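Local coordinates for vacuolar protein sorting-associated protein 29 (Entamoeba histolytica, PDB 5XCJ) that binds zinc ions through a metallophosphatase fold and probably serves protein sorting as a retromer subunit, at residues L4-F9 against D47-L52. The protein carries 1 engineered substitution. Numbering follows the deposited sequence.
Sequences LVIGDF and DILRTL
Leu-4, Ile-6 and Phe-9 pack against Leu-49 and Leu-52, where the inner strand 2-6 of a calcineurin-like metallophosphatase fold meets helix 43-52. The joint is buried and wholly apolar. It covers 149 Å² over both sides.

Two leucines make the closest contact. Leu-4 CD2 lies 3.6 Å from Leu-52 CD1, methyl to methyl, with the two side chains at a slant. Leu-26 of helix 20-28 touches both.

One helix turn earlier, Leu-49 serves two partners with a single methyl. Its CD2 meets Ile-6 CG2 at 3.8 Å and Phe-9 CZ at 4.3 Å. The approach to the ring is oblique. On Ile-6, CG1 is anti to the backbone N (chi1 -155°), which leaves the branch methyl CG2 for this contact. Leu-49 leaves the helix beside the strand rather than straight at it, yet its end comes nearer. Its CG stands anti to the carbonyl carbon (chi1 -68°). CD1 continues the extended chain, and the other methyl, CD2, turns to Ile-6 and Phe-9. Val-34 and Cys-36 of the neighbouring strand 33-36 also touch Leu-49.

In the loop after the strand, Asp-8 belongs to both zinc sites seen in this protein, although no zinc is bound here. Phe-9, next in the chain, turns its side chain to the helix, while the side chain of Asp-8 makes no contact with it. Asp-8 OD1 is hydrogen-bonded to His-86 NE2, and OD2 to the backbone N of His-115.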
# COMPACT_ATOMS: atom_id res chain seq x y z
N LEU A 4 -8.42 1.30 0.09
CA LEU A 4 -7.33 2.25 0.15
C LEU A 4 -6.06 1.46 0.43
O LEU A 4 -5.99 0.72 1.40
CB LEU A 4 -7.57 3.26 1.28
CG LEU A 4 -6.42 4.17 1.71
CD1 LEU A 4 -5.98 5.12 0.61
CD2 LEU A 4 -6.76 4.93 2.98
N VAL A 5 -5.07 1.57 -0.46
CA VAL A 5 -3.80 0.89 -0.27
C VAL A 5 -2.77 1.96 0.09
O VAL A 5 -2.45 2.83 -0.71
CB VAL A 5 -3.37 0.12 -1.54
CG1 VAL A 5 -2.09 -0.66 -1.30
CG2 VAL A 5 -4.49 -0.81 -1.99
N ILE A 6 -2.27 1.88 1.31
CA ILE A 6 -1.34 2.87 1.85
C ILE A 6 -0.29 2.23 2.77
O ILE A 6 -0.47 1.10 3.21
CB ILE A 6 -2.14 3.94 2.62
CG1 ILE A 6 -1.40 5.28 2.69
CG2 ILE A 6 -2.53 3.42 3.99
CD1 ILE A 6 -2.25 6.42 3.20
N GLY A 7 0.79 2.96 3.04
CA GLY A 7 1.84 2.46 3.91
C GLY A 7 3.15 3.24 3.90
O GLY A 7 3.25 4.31 3.29
N ASP A 8 4.15 2.69 4.57
CA ASP A 8 5.48 3.28 4.66
C ASP A 8 5.47 4.71 5.17
O ASP A 8 6.11 5.59 4.62
CB ASP A 8 6.23 3.16 3.33
CG ASP A 8 6.81 1.78 3.12
OD1 ASP A 8 7.24 1.18 4.11
OD2 ASP A 8 6.81 1.30 1.97
N PHE A 9 4.69 4.93 6.22
CA PHE A 9 4.56 6.24 6.84
C PHE A 9 5.80 6.80 7.53
O PHE A 9 6.09 7.99 7.41
CB PHE A 9 3.44 6.22 7.88
CG PHE A 9 2.08 5.94 7.32
CD1 PHE A 9 1.34 6.95 6.74
CD2 PHE A 9 1.54 4.67 7.38
CE1 PHE A 9 0.09 6.70 6.23
CE2 PHE A 9 0.29 4.41 6.87
CZ PHE A 9 -0.43 5.43 6.29
N ASP A 47 -4.92 5.46 14.38
CA ASP A 47 -6.16 6.15 14.68
C ASP A 47 -6.73 6.76 13.40
O ASP A 47 -7.92 6.68 13.14
CB ASP A 47 -5.92 7.25 15.70
CG ASP A 47 -5.87 6.72 17.12
OD1 ASP A 47 -5.46 5.56 17.31
OD2 ASP A 47 -6.24 7.48 18.03
N ILE A 48 -5.85 7.34 12.59
CA ILE A 48 -6.24 7.96 11.33
C ILE A 48 -6.82 6.94 10.36
O ILE A 48 -7.85 7.18 9.75
CB ILE A 48 -5.03 8.64 10.65
CG1 ILE A 48 -4.48 9.76 11.54
CG2 ILE A 48 -5.41 9.19 9.30
CD1 ILE A 48 -3.34 10.51 10.91
N LEU A 49 -6.18 5.78 10.26
CA LEU A 49 -6.63 4.70 9.39
C LEU A 49 -8.00 4.18 9.80
O LEU A 49 -8.84 3.87 8.96
CB LEU A 49 -5.64 3.54 9.40
CG LEU A 49 -4.27 3.77 8.77
CD1 LEU A 49 -3.37 2.58 9.03
CD2 LEU A 49 -4.41 4.02 7.28
N ARG A 50 -8.24 4.12 11.11
CA ARG A 50 -9.51 3.65 11.65
C ARG A 50 -10.65 4.60 11.26
O ARG A 50 -11.77 4.17 11.07
CB ARG A 50 -9.43 3.50 13.17
CG ARG A 50 -9.16 2.08 13.65
CD ARG A 50 -8.59 1.19 12.56
NE ARG A 50 -9.06 -0.19 12.65
CZ ARG A 50 -10.26 -0.60 12.26
NH1 ARG A 50 -11.13 0.26 11.76
NH2 ARG A 50 -10.60 -1.87 12.38
N THR A 51 -10.34 5.89 11.16
CA THR A 51 -11.33 6.87 10.72
C THR A 51 -11.74 6.72 9.24
O THR A 51 -12.90 6.89 8.89
CB THR A 51 -10.88 8.32 10.97
OG1 THR A 51 -9.76 8.64 10.14
CG2 THR A 51 -10.52 8.54 12.43
N LEU A 52 -10.77 6.42 8.40
CA LEU A 52 -10.98 6.28 6.95
C LEU A 52 -11.90 5.16 6.49
O LEU A 52 -12.71 5.35 5.59
CB LEU A 52 -9.64 6.17 6.24
CG LEU A 52 -8.63 7.26 6.56
CD1 LEU A 52 -7.34 7.07 5.78
CD2 LEU A 52 -9.23 8.63 6.30